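Local coordinates for heparin binding protein (Homo sapiens, PDB 1A7S) that binds heparin, kills many Gram-negative bacteria and attracts monocytes and fibroblasts as a neutrophil granule glycoprotein and serine protease homolog, at residues A[49-57]-A[66-74]; A[1-12]-A[124-132]. One frame throughout, in Å; residues are numbered along the deposited sequence.

Overall arrangement
The chain starts in contact 2. Its N-terminal residues 1-12 later meet 124-132, which closes a loop of more than a hundred residues. That loop holds the first six-stranded antiparallel barrel of the trypsin-like fold. Contact 1 is nested inside it. There the chain runs out along 51-55, turns through a short excursion, and returns along 69-77, so that 49-57 and 66-74 lie side by side in the barrel wall. Strand 122-127 then belongs to the second sheet, so contact 2 ties the N terminus to it. The two centres are about 19 Å apart. The contacts still touch where A57 packs against the indole of W128.

Contact 1. Residues A[49-57]-A[66-74]; sequences GVSTVVLGA and QSRQTFSIS. With EOH (ethanol), chain E; EOH (ethanol), chain J.
The R68 guanidinium carries A57 CB over one face, with NE 3.7 Å from that carbon. V54 CG1 approaches the same group obliquely and lies 3.8 Å from R68 CD. The F71 ring has the V53 carbonyl oxygen at its edge, near the ring plane. L55 CD1 reaches F71 CE1 obliquely at 3.6 Å, and the two side chains cross at about a right angle.

The segments form a beta hairpin with a long connecting loop, in the N-terminal barrel of the trypsin-like fold. V53, V54 and L55 lie on strand 51-55 and F71 on strand 69-77, while A57 and R68 lie in the loop ends just beyond the pairing. The axes of 51-55 and 69-74 run at 149°, antiparallel with a marked twist. V53 with F71 and L55 with Q69 are hydrogen-bonded pairs, each held by two backbone bonds; L55 N to Q69 O is 2.8 Å. V54 with T70 is a non-hydrogen-bonded pair.

V53, L55 and F71 share the face of the sheet that packs on other barrel strands. V53 and F71 meet L95, and L55 meets L30. V53 has CG1 trans to its N (chi1 176°), which leaves CG2 to meet I73 CG1 at 3.9 Å. V54 and T70 are on the other face.

R68 stays extended from CG to NE. Its NE forms a salt bridge with E64, which probably helps to hold the guanidinium against the A57 methyl.

A water links the two segments: it donates to S51 O at 2.6 Å and accepts from I73 N at 2.9 Å.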
loop_
_atom_site.group_PDB
_atom_site.type_symbol
_atom_site.label_atom_id
_atom_site.label_comp_id
_atom_site.label_asym_id
_atom_site.label_seq_id
_atom_site.Cartn_x
_atom_site.Cartn_y
_atom_site.Cartn_z
ATOM N N GLY A 49 -15.862 -7.690 -1.066
ATOM C CA GLY A 49 -17.160 -7.161 -1.380
ATOM C C GLY A 49 -17.755 -6.184 -0.467
ATOM O O GLY A 49 -18.297 -6.267 0.641
ATOM N N VAL A 50 -17.734 -4.840 -0.897
ATOM C CA VAL A 50 -18.325 -3.995 0.130
ATOM C C VAL A 50 -17.423 -3.530 1.202
ATOM O O VAL A 50 -17.522 -3.756 2.390
ATOM C CB VAL A 50 -19.689 -3.609 0.129
ATOM C CG1 VAL A 50 -20.681 -4.547 0.748
ATOM C CG2 VAL A 50 -19.891 -2.149 0.559
ATOM N N SER A 51 -16.382 -2.849 0.707
ATOM C CA SER A 51 -15.394 -2.226 1.493
ATOM C C SER A 51 -15.432 -0.707 1.253
ATOM O O SER A 51 -15.908 -0.261 0.211
ATOM C CB SER A 51 -13.948 -2.699 1.050
ATOM O OG SER A 51 -13.882 -4.133 1.360
ATOM N N THR A 52 -14.880 0.008 2.228
ATOM C CA THR A 52 -14.708 1.427 2.135
ATOM C C THR A 52 -13.247 1.835 2.209
ATOM O O THR A 52 -12.396 1.012 2.561
ATOM C CB THR A 52 -15.448 2.182 3.259
ATOM O OG1 THR A 52 -14.930 1.794 4.482
ATOM C CG2 THR A 52 -16.954 1.914 3.135
ATOM N N VAL A 53 -12.982 3.072 1.782
ATOM C CA VAL A 53 -11.646 3.631 1.757
ATOM C C VAL A 53 -11.632 4.873 2.631
ATOM O O VAL A 53 -12.445 5.752 2.393
ATOM C CB VAL A 53 -11.173 4.009 0.333
ATOM C CG1 VAL A 53 -9.814 4.684 0.375
ATOM C CG2 VAL A 53 -11.175 2.775 -0.555
ATOM N N VAL A 54 -10.736 4.923 3.600
ATOM C CA VAL A 54 -10.570 6.056 4.463
ATOM C C VAL A 54 -9.220 6.712 4.230
ATOM O O VAL A 54 -8.179 6.066 4.357
ATOM C CB VAL A 54 -10.690 5.645 5.953
ATOM C CG1 VAL A 54 -10.626 6.890 6.847
ATOM C CG2 VAL A 54 -11.981 4.914 6.210
ATOM N N LEU A 55 -9.253 7.981 3.865
ATOM C CA LEU A 55 -8.070 8.829 3.697
ATOM C C LEU A 55 -8.000 9.838 4.831
ATOM O O LEU A 55 -9.047 10.187 5.412
ATOM C CB LEU A 55 -8.151 9.556 2.363
ATOM C CG LEU A 55 -8.342 8.696 1.104
ATOM C CD1 LEU A 55 -8.310 9.619 -0.124
ATOM C CD2 LEU A 55 -7.293 7.630 1.025
ATOM N N GLY A 56 -6.844 10.372 5.124
ATOM C CA GLY A 56 -6.695 11.358 6.160
ATOM C C GLY A 56 -6.767 10.826 7.583
ATOM O O GLY A 56 -6.843 11.621 8.516
ATOM N N ALA A 57 -6.725 9.501 7.763
ATOM C CA ALA A 57 -6.804 8.963 9.105
ATOM C C ALA A 57 -5.474 9.033 9.833
ATOM O O ALA A 57 -4.412 8.992 9.220
ATOM C CB ALA A 57 -7.238 7.515 9.043
ATOM N N GLN A 66 -12.500 16.371 10.844
ATOM C CA GLN A 66 -11.933 17.453 10.074
ATOM C C GLN A 66 -10.714 17.014 9.296
ATOM O O GLN A 66 -10.252 17.811 8.510
ATOM C CB GLN A 66 -11.619 18.691 10.901
ATOM C CG GLN A 66 -12.771 19.555 11.331
ATOM C CD GLN A 66 -13.579 18.959 12.452
ATOM O OE1 GLN A 66 -13.050 18.723 13.526
ATOM N NE2 GLN A 66 -14.802 18.570 12.149
ATOM N N SER A 67 -10.238 15.776 9.483
ATOM C CA SER A 67 -9.086 15.289 8.735
ATOM C C SER A 67 -9.468 14.222 7.688
ATOM O O SER A 67 -8.817 14.124 6.648
ATOM C CB SER A 67 -8.083 14.668 9.714
ATOM O OG SER A 67 -6.896 14.286 9.081
ATOM N N ARG A 68 -10.409 13.374 8.008
ATOM C CA ARG A 68 -10.754 12.242 7.183
ATOM C C ARG A 68 -11.638 12.565 6.004
ATOM O O ARG A 68 -12.459 13.456 6.029
ATOM C CB ARG A 68 -11.418 11.156 8.004
ATOM C CG ARG A 68 -10.451 10.422 8.947
ATOM C CD ARG A 68 -11.221 9.345 9.671
ATOM N NE ARG A 68 -10.360 8.642 10.610
ATOM C CZ ARG A 68 -10.622 7.387 11.054
ATOM N NH1 ARG A 68 -11.635 6.656 10.646
ATOM N NH2 ARG A 68 -9.754 6.849 11.909
ATOM N N GLN A 69 -11.493 11.715 4.974
ATOM C CA GLN A 69 -12.365 11.624 3.879
ATOM C C GLN A 69 -12.668 10.157 3.624
ATOM O O GLN A 69 -11.725 9.352 3.536
ATOM C CB GLN A 69 -11.895 12.277 2.609
ATOM C CG GLN A 69 -11.605 13.798 2.778
ATOM C CD GLN A 69 -10.905 14.337 1.521
ATOM O OE1 GLN A 69 -11.417 14.124 0.393
ATOM N NE2 GLN A 69 -9.765 14.955 1.705
ATOM N N THR A 70 -13.896 9.775 3.512
ATOM C CA THR A 70 -14.347 8.426 3.317
ATOM C C THR A 70 -15.018 8.203 1.987
ATOM O O THR A 70 -15.779 9.079 1.541
ATOM C CB THR A 70 -15.199 7.882 4.466
ATOM O OG1 THR A 70 -14.479 8.083 5.721
ATOM C CG2 THR A 70 -15.583 6.467 4.341
ATOM N N PHE A 71 -14.782 7.067 1.373
ATOM C CA PHE A 71 -15.290 6.736 0.055
ATOM C C PHE A 71 -15.756 5.312 -0.091
ATOM O O PHE A 71 -15.263 4.391 0.539
ATOM C CB PHE A 71 -14.144 6.897 -1.018
ATOM C CG PHE A 71 -13.449 8.240 -0.944
ATOM C CD1 PHE A 71 -12.456 8.503 -0.030
ATOM C CD2 PHE A 71 -13.823 9.287 -1.800
ATOM C CE1 PHE A 71 -11.882 9.763 0.129
ATOM C CE2 PHE A 71 -13.215 10.526 -1.706
ATOM C CZ PHE A 71 -12.265 10.778 -0.727
ATOM N N SER A 72 -16.765 5.208 -1.008
ATOM C CA SER A 72 -17.125 3.869 -1.459
ATOM C C SER A 72 -16.276 3.606 -2.728
ATOM O O SER A 72 -15.695 4.536 -3.319
ATOM C CB SER A 72 -18.610 3.753 -1.842
ATOM O OG SER A 72 -19.472 4.051 -0.731
ATOM N N ILE A 73 -16.256 2.381 -3.146
ATOM C CA ILE A 73 -15.464 1.899 -4.252
ATOM C C ILE A 73 -16.389 1.663 -5.460
ATOM O O ILE A 73 -17.239 0.759 -5.403
ATOM C CB ILE A 73 -14.669 0.609 -3.916
ATOM C CG1 ILE A 73 -13.710 0.832 -2.750
ATOM C CG2 ILE A 73 -13.966 0.125 -5.158
ATOM C CD1 ILE A 73 -13.199 -0.423 -2.123
ATOM N N SER A 74 -16.250 2.488 -6.482
ATOM C CA SER A 74 -17.127 2.418 -7.662
ATOM C C SER A 74 -16.641 1.375 -8.691
ATOM O O SER A 74 -17.450 0.882 -9.501
ATOM C CB SER A 74 -17.189 3.776 -8.295
ATOM O OG SER A 74 -17.734 4.759 -7.469
HETATM C C1 EOH E . -2.924 11.705 9.612
HETATM C C2 EOH E . -2.164 10.505 9.631
HETATM O O EOH E . -4.201 12.294 9.489
HETATM C C1 EOH J . -14.870 4.234 7.951
HETATM C C2 EOH J . -15.257 5.645 7.496
HETATM O O EOH J . -15.027 3.277 6.857
HETATM O O HOH W 1 -17.772 0.546 -1.465
#

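Contact 2. Residues A[1-12]-A[124-132]; sequences IVGGRKARPRQF and QVAGWGSQR. With NAG (2-acetamido-2-deoxy-beta-D-glucopyranose), chain B; EOH (ethanol), chain G; EOH (ethanol), chain K.
I1 and Q131 meet through a folded glutamine. Q131 bends at chi2 (60°), which brings its NE2 to the I1 carbonyl, tilted from the carbonyl plane. NE2 donates to I1 O at 2.9 Å, with an angle of 163° at the hydrogen, and the acceptor lies in the amide plane.

I1 points its hydrocarbon branch along strand 124-127. A chi1 of -60° swings CG1 toward G127, 3.6 Å from its N. CD1 goes on to V125 CG1 at 4.2 Å.

The I1 amino group is buried. Its main partners are S130 O at 2.9 Å, a water and D174 OD2. G129 O is a weak, longer one at 3.2 Å that probably shares a proton. The water bridges on to G127 O and G129 O. This is the inserted N terminus of activated trypsin-like proteases, kept in this protease homolog.

F12 forms the second cluster. A126 CB lies over one ring face in a CH-pi contact, 3.7 Å from the centroid and close to the normal. Q11 CG lies over the opposite face, offset toward the rim. A7 CB and the end of Q124 are near the edge.

R5 packs against the attached glycan, with NAG C8 over one guanidinium face and O3 3.2 Å from NH1.

Around this, V125 packs on V144 and F12 meets F143, both of strand 142-148. A126 reaches L15 of strand 15-20, and Q124 pairs by backbone with V180 of strand 178-181.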
loop_
_atom_site.group_PDB
_atom_site.type_symbol
_atom_site.label_atom_id
_atom_site.label_comp_id
_atom_site.label_asym_id
_atom_site.label_seq_id
_atom_site.Cartn_x
_atom_site.Cartn_y
_atom_site.Cartn_z
ATOM N N ILE A 1 2.946 -3.189 11.003
ATOM C CA ILE A 1 4.431 -2.990 10.854
ATOM C C ILE A 1 5.110 -3.485 12.097
ATOM O O ILE A 1 4.727 -3.076 13.191
ATOM C CB ILE A 1 4.719 -1.496 10.632
ATOM C CG1 ILE A 1 4.038 -0.899 9.372
ATOM C CG2 ILE A 1 6.221 -1.187 10.648
ATOM C CD1 ILE A 1 4.626 -1.398 8.026
ATOM N N VAL A 2 6.137 -4.320 11.883
ATOM C CA VAL A 2 6.992 -4.794 12.947
ATOM C C VAL A 2 8.288 -4.044 12.942
ATOM O O VAL A 2 8.811 -3.679 11.885
ATOM C CB VAL A 2 7.207 -6.344 12.822
ATOM C CG1 VAL A 2 7.714 -6.814 11.544
ATOM C CG2 VAL A 2 7.988 -6.831 14.044
ATOM N N GLY A 3 8.814 -3.724 14.131
ATOM C CA GLY A 3 10.116 -3.112 14.210
ATOM C C GLY A 3 10.135 -1.663 13.853
ATOM O O GLY A 3 11.222 -1.130 13.558
ATOM N N GLY A 4 9.009 -1.011 13.828
ATOM C CA GLY A 4 8.860 0.365 13.435
ATOM C C GLY A 4 8.622 1.326 14.590
ATOM O O GLY A 4 8.642 0.956 15.746
ATOM N N ARG A 5 8.389 2.555 14.223
ATOM C CA ARG A 5 8.124 3.686 15.113
ATOM C C ARG A 5 6.742 4.257 14.839
ATOM O O ARG A 5 6.238 4.208 13.713
ATOM C CB ARG A 5 9.164 4.779 14.822
ATOM C CG ARG A 5 9.164 6.062 15.480
ATOM C CD ARG A 5 10.306 7.002 15.052
ATOM N NE ARG A 5 11.592 6.353 15.411
ATOM C CZ ARG A 5 12.742 6.762 14.889
ATOM N NH1 ARG A 5 12.791 7.714 13.946
ATOM N NH2 ARG A 5 13.846 6.141 15.264
ATOM N N LYS A 6 6.120 4.808 15.866
ATOM C CA LYS A 6 4.821 5.461 15.717
ATOM C C LYS A 6 4.980 6.672 14.829
ATOM O O LYS A 6 5.878 7.501 15.015
ATOM C CB LYS A 6 4.339 5.872 17.092
ATOM C CG LYS A 6 2.986 6.537 17.145
ATOM C CD LYS A 6 2.606 6.857 18.603
ATOM C CE LYS A 6 1.333 7.707 18.659
ATOM N NZ LYS A 6 0.988 7.973 20.092
ATOM N N ALA A 7 4.112 6.746 13.805
ATOM C CA ALA A 7 4.084 7.906 12.922
ATOM C C ALA A 7 3.474 9.128 13.612
ATOM O O ALA A 7 2.719 8.988 14.602
ATOM C CB ALA A 7 3.253 7.581 11.663
ATOM N N ARG A 8 3.714 10.308 13.051
ATOM C CA ARG A 8 3.056 11.515 13.450
ATOM C C ARG A 8 1.886 11.811 12.525
ATOM O O ARG A 8 1.824 11.340 11.398
ATOM C CB ARG A 8 4.083 12.667 13.377
ATOM C CG ARG A 8 5.123 12.407 14.529
ATOM C CD ARG A 8 6.223 13.310 14.573
ATOM N NE ARG A 8 5.836 14.667 15.033
ATOM C CZ ARG A 8 6.718 15.567 15.351
ATOM N NH1 ARG A 8 8.019 15.278 15.404
ATOM N NH2 ARG A 8 6.316 16.806 15.501
ATOM N N PRO A 9 0.922 12.636 13.009
ATOM C CA PRO A 9 -0.193 12.977 12.133
ATOM C C PRO A 9 0.339 13.615 10.846
ATOM O O PRO A 9 1.219 14.452 10.875
ATOM C CB PRO A 9 -1.007 13.960 12.961
ATOM C CG PRO A 9 -0.734 13.565 14.371
ATOM C CD PRO A 9 0.741 13.152 14.366
ATOM N N ARG A 10 -0.167 13.207 9.730
ATOM C CA ARG A 10 0.098 13.708 8.382
ATOM C C ARG A 10 1.472 13.349 7.927
ATOM O O ARG A 10 1.887 13.863 6.867
ATOM C CB ARG A 10 -0.148 15.228 8.297
ATOM C CG ARG A 10 -1.381 15.717 8.992
ATOM C CD ARG A 10 -1.682 17.157 8.687
ATOM N NE ARG A 10 -0.590 18.077 8.944
ATOM C CZ ARG A 10 -0.292 18.637 10.143
ATOM N NH1 ARG A 10 -1.022 18.375 11.203
ATOM N NH2 ARG A 10 0.697 19.494 10.218
ATOM N N GLN A 11 2.187 12.457 8.618
ATOM C CA GLN A 11 3.541 12.112 8.151
ATOM C C GLN A 11 3.454 11.357 6.810
ATOM O O GLN A 11 4.372 11.520 5.998
ATOM C CB GLN A 11 4.229 11.230 9.186
ATOM C CG GLN A 11 5.684 10.942 8.847
ATOM C CD GLN A 11 6.412 10.230 9.951
ATOM O OE1 GLN A 11 5.904 10.086 11.105
ATOM N NE2 GLN A 11 7.566 9.652 9.666
ATOM N N PHE A 12 2.423 10.545 6.623
ATOM C CA PHE A 12 2.183 9.802 5.387
ATOM C C PHE A 12 0.800 10.083 4.861
ATOM O O PHE A 12 -0.141 9.275 4.950
ATOM C CB PHE A 12 2.343 8.291 5.668
ATOM C CG PHE A 12 3.717 7.993 6.246
ATOM C CD1 PHE A 12 4.831 7.914 5.480
ATOM C CD2 PHE A 12 3.897 7.769 7.599
ATOM C CE1 PHE A 12 6.058 7.592 5.984
ATOM C CE2 PHE A 12 5.075 7.465 8.146
ATOM C CZ PHE A 12 6.210 7.396 7.355
ATOM N N GLN A 124 11.018 3.476 2.905
ATOM C CA GLN A 124 10.178 3.332 4.085
ATOM C C GLN A 124 8.861 2.638 3.687
ATOM O O GLN A 124 8.433 2.736 2.564
ATOM C CB GLN A 124 9.830 4.674 4.746
ATOM C CG GLN A 124 11.033 5.375 5.331
ATOM C CD GLN A 124 10.766 6.598 6.118
ATOM O OE1 GLN A 124 11.482 6.854 7.162
ATOM N NE2 GLN A 124 9.823 7.375 5.809
ATOM N N VAL A 125 8.295 1.978 4.694
ATOM C CA VAL A 125 6.968 1.425 4.599
ATOM C C VAL A 125 6.203 1.791 5.844
ATOM O O VAL A 125 6.811 1.687 6.974
ATOM C CB VAL A 125 6.975 -0.074 4.268
ATOM C CG1 VAL A 125 7.724 -0.925 5.210
ATOM C CG2 VAL A 125 5.583 -0.533 3.969
ATOM N N ALA A 126 5.002 2.201 5.771
ATOM C CA ALA A 126 4.143 2.614 6.851
ATOM C C ALA A 126 2.795 1.894 6.749
ATOM O O ALA A 126 2.296 1.592 5.679
ATOM C CB ALA A 126 3.956 4.118 6.851
ATOM N N GLY A 127 2.127 1.743 7.893
ATOM C CA GLY A 127 0.846 1.132 7.932
ATOM C C GLY A 127 0.317 0.926 9.320
ATOM O O GLY A 127 1.021 1.202 10.306
ATOM N N TRP A 128 -0.900 0.417 9.395
ATOM C CA TRP A 128 -1.599 0.170 10.646
ATOM C C TRP A 128 -1.551 -1.311 11.026
ATOM O O TRP A 128 -2.299 -1.752 11.922
ATOM C CB TRP A 128 -3.017 0.658 10.587
ATOM C CG TRP A 128 -3.225 2.138 10.579
ATOM C CD1 TRP A 128 -3.333 2.908 11.708
ATOM C CD2 TRP A 128 -3.376 3.021 9.480
ATOM N NE1 TRP A 128 -3.560 4.212 11.361
ATOM C CE2 TRP A 128 -3.591 4.319 10.005
ATOM C CE3 TRP A 128 -3.335 2.854 8.081
ATOM C CZ2 TRP A 128 -3.765 5.426 9.185
ATOM C CZ3 TRP A 128 -3.548 3.962 7.281
ATOM C CH2 TRP A 128 -3.765 5.224 7.855
ATOM N N GLY A 129 -0.705 -2.101 10.362
ATOM C CA GLY A 129 -0.670 -3.529 10.620
ATOM C C GLY A 129 -0.160 -3.916 11.952
ATOM O O GLY A 129 0.301 -3.106 12.773
ATOM N N SER A 130 -0.259 -5.232 12.246
ATOM C CA SER A 130 0.203 -5.774 13.510
ATOM C C SER A 130 1.734 -5.800 13.609
ATOM O O SER A 130 2.454 -5.480 12.661
ATOM C CB SER A 130 -0.303 -7.226 13.627
ATOM O OG SER A 130 0.269 -8.027 12.594
ATOM N N GLN A 131 2.204 -6.226 14.755
ATOM C CA GLN A 131 3.622 -6.380 15.109
ATOM C C GLN A 131 4.100 -7.806 15.054
ATOM O O GLN A 131 5.292 -8.096 15.169
ATOM C CB GLN A 131 4.040 -5.702 16.374
ATOM C CG GLN A 131 3.992 -4.164 16.359
ATOM C CD GLN A 131 2.619 -3.631 16.092
ATOM O OE1 GLN A 131 1.729 -3.847 16.905
ATOM N NE2 GLN A 131 2.384 -3.018 14.935
ATOM N N ARG A 132 3.184 -8.750 14.940
ATOM C CA ARG A 132 3.461 -10.152 14.870
ATOM C C ARG A 132 2.297 -10.826 14.131
ATOM O O ARG A 132 1.161 -10.333 14.178
ATOM C CB ARG A 132 3.656 -10.784 16.247
ATOM C CG ARG A 132 2.482 -10.783 17.142
ATOM C CD ARG A 132 2.658 -11.474 18.497
ATOM N NE ARG A 132 1.410 -11.488 19.232
ATOM C CZ ARG A 132 0.399 -12.318 19.065
ATOM N NH1 ARG A 132 0.564 -13.441 18.348
ATOM N NH2 ARG A 132 -0.723 -12.101 19.718
HETATM C C1 NAG B . 15.435 5.977 9.338
HETATM C C2 NAG B . 15.324 6.068 10.898
HETATM C C3 NAG B . 15.732 7.469 11.321
HETATM C C4 NAG B . 17.245 7.635 10.847
HETATM C C5 NAG B . 17.140 7.615 9.303
HETATM C C6 NAG B . 18.487 7.579 8.626
HETATM C C7 NAG B . 13.415 4.765 11.820
HETATM C C8 NAG B . 11.939 4.641 12.008
HETATM N N2 NAG B . 13.886 5.911 11.273
HETATM O O3 NAG B . 15.767 7.544 12.708
HETATM O O4 NAG B . 17.566 8.996 11.278
HETATM O O5 NAG B . 16.797 6.256 8.953
HETATM O O6 NAG B . 19.419 6.907 9.428
HETATM O O7 NAG B . 14.169 3.883 12.076
HETATM C C1 EOH G . 4.561 4.665 3.080
HETATM C C2 EOH G . 5.974 4.919 3.436
HETATM O O EOH G . 4.002 3.326 3.340
HETATM C C1 EOH K . -0.851 -8.502 20.201
HETATM C C2 EOH K . -2.061 -9.385 20.450
HETATM O O EOH K . 0.323 -9.315 19.922
HETATM O O HOH W 2 1.754 -0.867 12.205
#